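Local coordinates for protein 2-c-methyl-d-erythritol 2,4-cyclodiphosphate synthase (Plasmodium falciparum, PDB 4C81) that catalyses, as an IspF-family lyase, the formation of 2-C-methyl-D-erythritol 2,4-cyclodiphosphate with loss of CMP in the non-mevalonate route to isoprenoids, at residues S68-I73 / R103-L108; Y114-V119 / T143-D148. The protein carries 1 engineered substitution. One frame throughout, in Å; residues are numbered along the deposited sequence. Where two conformers were deposited one is given.

Interaction 1: residues S68-I73 / R103-L108; sequences SIVDSI and RYARLL
Ala105 and Ile73 make the tight half of this helix-to-helix contact. The single methyl of Ala105 points into segment 68-73 and rests against both branches of Ile73 at once: Ala105 CB is 3.8 Å from Ile73 CD1 and 4.0 Å from Ile73 CG2. The torsion explains the double touch. Ile73 carries CG1 beside its backbone N (chi1 -68°), which turns CG2 to the opposite position from that N, and both arms end on the alanine. CG2 also lies over the neighbouring backbone, 3.9 Å from the carbonyl oxygen Ala105 O. With so small a residue here the helices can close in, and Val70 CA and Ala105 CA stand 6.0 Å apart.

Toward Val70 the fit slackens. Its CG1 reaches Ala105 CB only at 4.4 Å, approaching that methyl from another direction than Ile73, while other side chains of helix 97-111, Phe101 and Leu102, pack on Val70. Leu108 also faces the partner helix but stays at a looser distance and leans on Leu74 and Leu77 further along. On the far side of 103-108, Arg103 and Leu107 turn to solvent, and the Arg106 guanidinium lies with one face over Leu107 CG.

Inside 68-73, Ser72 folds back so that OG donates to Ile69 O at 2.7 Å, tilted 20° from the carbonyl plane; that oxygen also takes the helical bond from Ile73 N.

The segment follows directly on the zinc ligand His67, and the Val70 side chain is about 9 Å from a bound zinc ion. The pair is thus helix-on-helix packing of the YgbB (IspF) alpha/beta fold, joining helix 97-111 to the helix that carries this metal ligand.

Interaction 2: residues Y114-V119 / T143-D148; sequences YDIGNV and TVLNID
Ile116 reaches from its strand with CD1 foremost and meets two side chains that it crosses at about a right angle, Leu145 and Ile147. CD1 of Ile116 touches CD1 of Leu145 at 3.8 Å, methyl against methyl. Against Ile147 the meeting is broader: Ile147 CG2 lies 4.1 Å from Ile116 CD1 and 4.2 Å from Ile116 CB, so the methyl rests alongside the isoleucine's longer branch and not only at its end. Ile147 holds CG1 between its backbone N and carbonyl carbon (chi1 61°), which leaves the short CG2 branch to do the touching.

Leu145 and Ile147 can both face Ile116 because the backbone turns sharply between them. Asn146 leaves the helix with positive phi (59°), in left-handed helical conformation, and its own side chain lies at the exposed surface. This is the exit from the helix of a beta-alpha-beta unit, in which strands 114-124 and 152-157 run parallel and adjacent, with helix 130-145 connecting them. Ile116 sits under that exit, with Ile109, Ile177 and Leu179 also packing on it.

No hydrogen bond joins the two segments directly, but the side chain of Gln151 bridges them: its NE2 donates to Gly117 O and its OE1 accepts from Asp148 N. Asn118 points away from Ile147 and Leu145, and its ND2 instead donates to Ile10 O of the third subunit.

Read from the N terminus, helix 64-77 comes first, and interaction 1 closes when helix 97-111 returns to pack on it, with the Asp81 to Thr84 part of the CDP pocket inside that loop. The chain then passes straight into strand 114-124, and interaction 2 closes a second loop once helix 130-145 has ended. The loops lie in series, neither nested nor crossed, yet their contacts touch. Ile69 CG2 meets Leu145 CD1 at 4.0 Å, and Arg106 CD packs 3.4 Å from Val144 O. Helix 130-145 therefore lies against both earlier helices; interaction 1 pairs two helices, and interaction 2 ties the end of helix 130-145 to the sheet.

Interaction 1: residues S68-I73 / R103-L108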
ATOM      1  N   SER A  68     -10.848   6.120  -3.696  1.00 18.16           N
ATOM      2  CA  SER A  68      -9.615   5.334  -3.794  1.00 16.20           C
ATOM      3  C   SER A  68      -9.719   4.249  -4.872  1.00 15.11           C
ATOM      4  O   SER A  68      -8.743   3.975  -5.563  1.00 17.08           O
ATOM      5  CB  SER A  68      -9.239   4.714  -2.446  1.00 19.60           C
ATOM      6  OG  SER A  68     -10.148   3.707  -2.068  1.00 20.37           O
ATOM      7  N   ILE A  69     -10.896   3.645  -5.020  1.00 18.98           N
ATOM      8  CA  ILE A  69     -11.123   2.676  -6.100  1.00 15.95           C
ATOM      9  C   ILE A  69     -10.918   3.331  -7.472  1.00 19.52           C
ATOM     10  O   ILE A  69     -10.219   2.780  -8.326  1.00 18.09           O
ATOM     11  CB  ILE A  69     -12.529   2.035  -6.014  1.00 18.72           C
ATOM     12  CG1 ILE A  69     -12.598   1.053  -4.844  1.00 18.95           C
ATOM     13  CG2 ILE A  69     -12.866   1.294  -7.312  1.00 21.17           C
ATOM     14  CD1 ILE A  69     -14.007   0.647  -4.467  1.00 22.30           C
ATOM     15  N   VAL A  70     -11.510   4.507  -7.676  1.00 18.84           N
ATOM     16  CA  VAL A  70     -11.347   5.241  -8.938  1.00 16.58           C
ATOM     17  C   VAL A  70      -9.871   5.513  -9.225  1.00 18.64           C
ATOM     18  O   VAL A  70      -9.383   5.200 -10.309  1.00 19.60           O
ATOM     19  CB  VAL A  70     -12.135   6.563  -8.947  1.00 22.00           C
ATOM     20  CG1 VAL A  70     -11.769   7.404 -10.164  1.00 21.46           C
ATOM     21  CG2 VAL A  70     -13.618   6.275  -8.944  1.00 26.61           C
ATOM     22  N   ASP A  71      -9.150   6.052  -8.248  1.00 20.36           N
ATOM     23  CA  ASP A  71      -7.737   6.370  -8.462  1.00 20.59           C
ATOM     24  C   ASP A  71      -6.857   5.126  -8.613  1.00 14.02           C
ATOM     25  O   ASP A  71      -5.801   5.196  -9.240  1.00 18.95           O
ATOM     26  CB  ASP A  71      -7.211   7.312  -7.375  1.00 25.90           C
ATOM     27  CG  ASP A  71      -7.623   8.761  -7.614  1.00 46.06           C
ATOM     28  OD1 ASP A  71      -7.974   9.122  -8.763  1.00 31.29           O
ATOM     29  OD2 ASP A  71      -7.585   9.548  -6.650  1.00 33.81           O
ATOM     30  N   SER A  72      -7.293   3.989  -8.069  1.00 18.64           N
ATOM     31  CA  SER A  72      -6.573   2.731  -8.284  1.00 13.21           C
ATOM     32  C   SER A  72      -6.684   2.304  -9.750  1.00 16.75           C
ATOM     33  O   SER A  72      -5.705   1.871 -10.354  1.00 17.74           O
ATOM     34  CB  SER A  72      -7.057   1.617  -7.343  1.00 17.54           C
ATOM     35  OG  SER A  72      -8.243   0.985  -7.801  1.00 16.26           O
ATOM     36  N   ILE A  73      -7.881   2.443 -10.310  1.00 14.97           N
ATOM     37  CA  ILE A  73      -8.126   2.142 -11.724  1.00 16.16           C
ATOM     38  C   ILE A  73      -7.357   3.096 -12.648  1.00 20.42           C
ATOM     39  O   ILE A  73      -6.681   2.649 -13.579  1.00 19.44           O
ATOM     40  CB  ILE A  73      -9.641   2.197 -12.043  1.00 14.63           C
ATOM     41  CG1 ILE A  73     -10.368   1.048 -11.341  1.00 17.80           C
ATOM     42  CG2 ILE A  73      -9.887   2.128 -13.554  1.00 19.77           C
ATOM     43  CD1 ILE A  73     -11.869   1.185 -11.333  1.00 23.26           C
ATOM     44  N   ARG A 103     -18.356   5.651 -12.952  1.00 33.00           N
ATOM     45  CA  ARG A 103     -18.805   5.264 -14.295  1.00 29.47           C
ATOM     46  C   ARG A 103     -17.739   5.584 -15.342  1.00 28.45           C
ATOM     47  O   ARG A 103     -17.558   4.820 -16.286  1.00 30.23           O
ATOM     48  CB  ARG A 103     -20.163   5.889 -14.661  1.00 37.95           C
ATOM     49  CG  ARG A 103     -20.165   7.384 -14.983  1.00 39.26           C
ATOM     50  CD  ARG A 103     -21.306   7.738 -15.935  1.00 73.79           C
ATOM     51  NE  ARG A 103     -22.603   7.267 -15.446  1.00 52.75           N
ATOM     52  CZ  ARG A 103     -23.385   7.921 -14.586  1.00 38.67           C
ATOM     53  NH1 ARG A 103     -23.029   9.104 -14.092  1.00 53.05           N
ATOM     54  NH2 ARG A 103     -24.544   7.385 -14.216  1.00 62.47           N
ATOM     55  N   TYR A 104     -17.029   6.699 -15.165  1.00 23.57           N
ATOM     56  CA  TYR A 104     -15.901   7.034 -16.037  1.00 22.11           C
ATOM     57  C   TYR A 104     -14.849   5.930 -15.966  1.00 27.87           C
ATOM     58  O   TYR A 104     -14.381   5.439 -16.995  1.00 22.96           O
ATOM     59  CB  TYR A 104     -15.268   8.380 -15.654  1.00 30.50           C
ATOM     60  CG  TYR A 104     -13.965   8.663 -16.381  1.00 30.39           C
ATOM     61  CD1 TYR A 104     -13.963   9.129 -17.696  1.00 25.24           C
ATOM     62  CD2 TYR A 104     -12.734   8.440 -15.764  1.00 30.57           C
ATOM     63  CE1 TYR A 104     -12.775   9.378 -18.371  1.00 33.32           C
ATOM     64  CE2 TYR A 104     -11.538   8.686 -16.434  1.00 32.65           C
ATOM     65  CZ  TYR A 104     -11.565   9.154 -17.737  1.00 28.11           C
ATOM     66  OH  TYR A 104     -10.389   9.398 -18.406  1.00 35.52           O
ATOM     67  N   ALA A 105     -14.497   5.538 -14.744  1.00 28.22           N
ATOM     68  CA  ALA A 105     -13.483   4.506 -14.529  1.00 22.65           C
ATOM     69  C   ALA A 105     -13.887   3.164 -15.137  1.00 23.29           C
ATOM     70  O   ALA A 105     -13.068   2.495 -15.766  1.00 26.00           O
ATOM     71  CB  ALA A 105     -13.194   4.349 -13.034  1.00 24.73           C
ATOM     72  N   ARG A 106     -15.147   2.772 -14.946  1.00 21.89           N
ATOM     73  CA  ARG A 106     -15.660   1.534 -15.524  1.00 23.16           C
ATOM     74  C   ARG A 106     -15.536   1.572 -17.044  1.00 22.20           C
ATOM     75  O   ARG A 106     -15.041   0.627 -17.651  1.00 21.80           O
ATOM     76  CB  ARG A 106     -17.121   1.312 -15.132  1.00 25.30           C
ATOM     77  CG  ARG A 106     -17.721   0.016 -15.667  1.00 27.72           C
ATOM     78  CD  ARG A 106     -19.159  -0.168 -15.212  1.00 37.43           C
ATOM     79  NE  ARG A 106     -20.026   0.918 -15.669  1.00 40.11           N
ATOM     80  CZ  ARG A 106     -20.537   1.025 -16.897  1.00 58.82           C
ATOM     81  NH1 ARG A 106     -20.275   0.115 -17.832  1.00 42.47           N
ATOM     82  NH2 ARG A 106     -21.315   2.060 -17.196  1.00 63.27           N
ATOM     83  N   LEU A 107     -15.979   2.673 -17.643  1.00 24.37           N
ATOM     84  CA  LEU A 107     -15.954   2.812 -19.104  1.00 21.82           C
ATOM     85  C   LEU A 107     -14.534   2.965 -19.654  1.00 26.32           C
ATOM     86  O   LEU A 107     -14.264   2.555 -20.781  1.00 25.19           O
ATOM     87  CB  LEU A 107     -16.838   3.980 -19.553  1.00 22.09           C
ATOM     88  CG  LEU A 107     -18.331   3.766 -19.294  1.00 26.69           C
ATOM     89  CD1 LEU A 107     -19.113   5.067 -19.430  1.00 28.32           C
ATOM     90  CD2 LEU A 107     -18.887   2.695 -20.225  1.00 38.45           C
ATOM     91  N   LEU A 108     -13.636   3.544 -18.858  1.00 18.54           N
ATOM     92  CA  LEU A 108     -12.223   3.657 -19.224  1.00 22.24           C
ATOM     93  C   LEU A 108     -11.567   2.278 -19.321  1.00 21.10           C
ATOM     94  O   LEU A 108     -10.823   2.005 -20.261  1.00 23.69           O
ATOM     95  CB  LEU A 108     -11.472   4.520 -18.203  1.00 20.47           C
ATOM     96  CG  LEU A 108      -9.950   4.630 -18.350  1.00 25.93           C
ATOM     97  CD1 LEU A 108      -9.576   5.401 -19.603  1.00 27.88           C
ATOM     98  CD2 LEU A 108      -9.353   5.292 -17.118  1.00 25.82           C
TER

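Interaction 2: residues Y114-V119 / T143-D148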
ATOM      1  N   TYR A 114      -9.612  -3.832 -21.080  1.00 21.59           N
ATOM      2  CA  TYR A 114      -9.252  -4.509 -19.834  1.00 26.76           C
ATOM      3  C   TYR A 114     -10.505  -4.996 -19.100  1.00 22.24           C
ATOM      4  O   TYR A 114     -11.605  -4.480 -19.315  1.00 22.05           O
ATOM      5  CB  TYR A 114      -8.442  -3.572 -18.921  1.00 17.26           C
ATOM      6  CG  TYR A 114      -6.961  -3.547 -19.215  1.00 17.39           C
ATOM      7  CD1 TYR A 114      -6.104  -4.484 -18.647  1.00 22.55           C
ATOM      8  CD2 TYR A 114      -6.413  -2.581 -20.051  1.00 19.77           C
ATOM      9  CE1 TYR A 114      -4.745  -4.473 -18.914  1.00 20.50           C
ATOM     10  CE2 TYR A 114      -5.054  -2.559 -20.330  1.00 24.39           C
ATOM     11  CZ  TYR A 114      -4.223  -3.507 -19.755  1.00 23.57           C
ATOM     12  OH  TYR A 114      -2.876  -3.485 -20.022  1.00 28.29           O
ATOM     13  N   ASP A 115     -10.322  -6.018 -18.267  1.00 19.71           N
ATOM     14  CA  ASP A 115     -11.304  -6.431 -17.268  1.00 19.68           C
ATOM     15  C   ASP A 115     -10.651  -6.224 -15.913  1.00 23.18           C
ATOM     16  O   ASP A 115      -9.429  -6.258 -15.811  1.00 23.17           O
ATOM     17  CB  ASP A 115     -11.649  -7.915 -17.409  1.00 28.89           C
ATOM     18  CG  ASP A 115     -12.430  -8.223 -18.669  1.00 46.57           C
ATOM     19  OD1 ASP A 115     -13.401  -7.498 -18.964  1.00 36.78           O
ATOM     20  OD2 ASP A 115     -12.081  -9.210 -19.350  1.00 36.81           O
ATOM     21  N   ILE A 116     -11.459  -6.017 -14.882  1.00 21.53           N
ATOM     22  CA  ILE A 116     -10.957  -6.044 -13.508  1.00 19.15           C
ATOM     23  C   ILE A 116     -10.715  -7.495 -13.118  1.00 22.01           C
ATOM     24  O   ILE A 116     -11.548  -8.361 -13.392  1.00 25.72           O
ATOM     25  CB  ILE A 116     -11.948  -5.394 -12.515  1.00 18.41           C
ATOM     26  CG1 ILE A 116     -12.048  -3.890 -12.782  1.00 20.88           C
ATOM     27  CG2 ILE A 116     -11.506  -5.634 -11.062  1.00 17.87           C
ATOM     28  CD1 ILE A 116     -13.112  -3.180 -11.964  1.00 22.35           C
ATOM     29  N   GLY A 117      -9.566  -7.761 -12.500  1.00 18.14           N
ATOM     30  CA  GLY A 117      -9.297  -9.064 -11.908  1.00 23.17           C
ATOM     31  C   GLY A 117      -9.993  -9.101 -10.566  1.00 19.64           C
ATOM     32  O   GLY A 117     -11.129  -9.556 -10.452  1.00 21.63           O
ATOM     33  N   ASN A 118      -9.308  -8.608  -9.541  1.00 17.01           N
ATOM     34  CA  ASN A 118      -9.933  -8.388  -8.241  1.00 14.55           C
ATOM     35  C   ASN A 118      -9.481  -7.065  -7.642  1.00 15.93           C
ATOM     36  O   ASN A 118      -8.522  -6.457  -8.114  1.00 16.80           O
ATOM     37  CB  ASN A 118      -9.624  -9.536  -7.280  1.00 15.63           C
ATOM     38  CG  ASN A 118      -8.207  -9.490  -6.759  1.00 17.38           C
ATOM     39  OD1 ASN A 118      -7.254  -9.471  -7.535  1.00 17.29           O
ATOM     40  ND2 ASN A 118      -8.060  -9.451  -5.441  1.00 18.49           N
ATOM     41  N   VAL A 119     -10.215  -6.617  -6.626  1.00 18.00           N
ATOM     42  CA  VAL A 119      -9.864  -5.423  -5.865  1.00 17.72           C
ATOM     43  C   VAL A 119      -9.864  -5.790  -4.375  1.00 19.83           C
ATOM     44  O   VAL A 119     -10.728  -6.545  -3.914  1.00 17.59           O
ATOM     45  CB  VAL A 119     -10.829  -4.246  -6.155  1.00 25.52           C
ATOM     46  CG1 VAL A 119     -12.242  -4.555  -5.679  1.00 25.49           C
ATOM     47  CG2 VAL A 119     -10.312  -2.960  -5.522  1.00 19.80           C
ATOM     48  N   THR A 143     -22.113  -3.501  -8.272  1.00 27.90           N
ATOM     49  CA  THR A 143     -23.105  -2.873  -9.143  1.00 31.90           C
ATOM     50  C   THR A 143     -22.507  -1.749  -9.995  1.00 24.75           C
ATOM     51  O   THR A 143     -22.736  -1.701 -11.207  1.00 41.11           O
ATOM     52  CB  THR A 143     -24.281  -2.298  -8.320  1.00 34.26           C
ATOM     53  OG1 THR A 143     -24.899  -3.348  -7.563  1.00 31.17           O
ATOM     54  CG2 THR A 143     -25.318  -1.652  -9.232  1.00 50.15           C
ATOM     55  N   VAL A 144     -21.735  -0.866  -9.363  1.00 22.98           N
ATOM     56  CA  VAL A 144     -21.204   0.321 -10.035  0.50 28.49           C
ATOM     57  C   VAL A 144     -20.059  -0.018 -10.994  1.00 37.27           C
ATOM     58  O   VAL A 144     -19.846   0.688 -11.980  1.00 40.21           O
ATOM     59  CB  VAL A 144     -20.733   1.393  -9.022  0.50 32.16           C
ATOM     60  CG1 VAL A 144     -20.354   2.676  -9.739  0.50 36.14           C
ATOM     61  CG2 VAL A 144     -21.820   1.677  -7.994  0.50 53.63           C
ATOM     62  N   LEU A 145     -19.328  -1.094 -10.707  1.00 22.72           N
ATOM     63  CA  LEU A 145     -18.225  -1.529 -11.574  1.00 25.06           C
ATOM     64  C   LEU A 145     -18.630  -2.645 -12.537  1.00 22.12           C
ATOM     65  O   LEU A 145     -17.871  -2.983 -13.450  1.00 28.89           O
ATOM     66  CB  LEU A 145     -17.015  -1.972 -10.739  1.00 21.62           C
ATOM     67  CG  LEU A 145     -16.263  -0.868  -9.994  1.00 26.68           C
ATOM     68  CD1 LEU A 145     -15.099  -1.451  -9.204  1.00 23.62           C
ATOM     69  CD2 LEU A 145     -15.769   0.205 -10.952  1.00 35.10           C
ATOM     70  N   ASN A 146     -19.822  -3.210 -12.333  1.00 25.20           N
ATOM     71  CA  ASN A 146     -20.330  -4.323 -13.137  1.00 31.54           C
ATOM     72  C   ASN A 146     -19.411  -5.551 -13.065  1.00 32.34           C
ATOM     73  O   ASN A 146     -19.041  -6.135 -14.087  1.00 31.28           O
ATOM     74  CB  ASN A 146     -20.562  -3.875 -14.591  1.00 38.17           C
ATOM     75  CG  ASN A 146     -21.455  -4.833 -15.374  1.00 54.63           C
ATOM     76  OD1 ASN A 146     -22.165  -5.660 -14.800  1.00 45.54           O
ATOM     77  ND2 ASN A 146     -21.420  -4.717 -16.696  1.00 78.35           N
ATOM     78  N   ILE A 147     -19.036  -5.921 -11.842  1.00 28.60           N
ATOM     79  CA  ILE A 147     -18.240  -7.124 -11.594  1.00 30.65           C
ATOM     80  C   ILE A 147     -18.931  -7.989 -10.547  1.00 25.95           C
ATOM     81  O   ILE A 147     -19.899  -7.559  -9.916  1.00 29.76           O
ATOM     82  CB  ILE A 147     -16.790  -6.790 -11.141  1.00 19.79           C
ATOM     83  CG1 ILE A 147     -16.780  -5.987  -9.831  1.00 26.94           C
ATOM     84  CG2 ILE A 147     -16.054  -6.029 -12.241  1.00 25.65           C
ATOM     85  CD1 ILE A 147     -15.382  -5.646  -9.328  1.00 27.55           C
ATOM     86  N   ASP A 148     -18.428  -9.206 -10.370  1.00 25.20           N
ATOM     87  CA  ASP A 148     -18.986 -10.151  -9.414  1.00 30.45           C
ATOM     88  C   ASP A 148     -18.465  -9.842  -8.015  1.00 34.02           C
ATOM     89  O   ASP A 148     -17.340  -9.365  -7.859  1.00 22.89           O
ATOM     90  CB  ASP A 148     -18.611 -11.581  -9.802  1.00 31.11           C
ATOM     91  CG  ASP A 148     -19.423 -12.619  -9.055  1.00 45.76           C
ATOM     92  OD1 ASP A 148     -20.639 -12.726  -9.320  1.00 43.29           O
ATOM     93  OD2 ASP A 148     -18.850 -13.318  -8.192  1.00 36.95           O
TER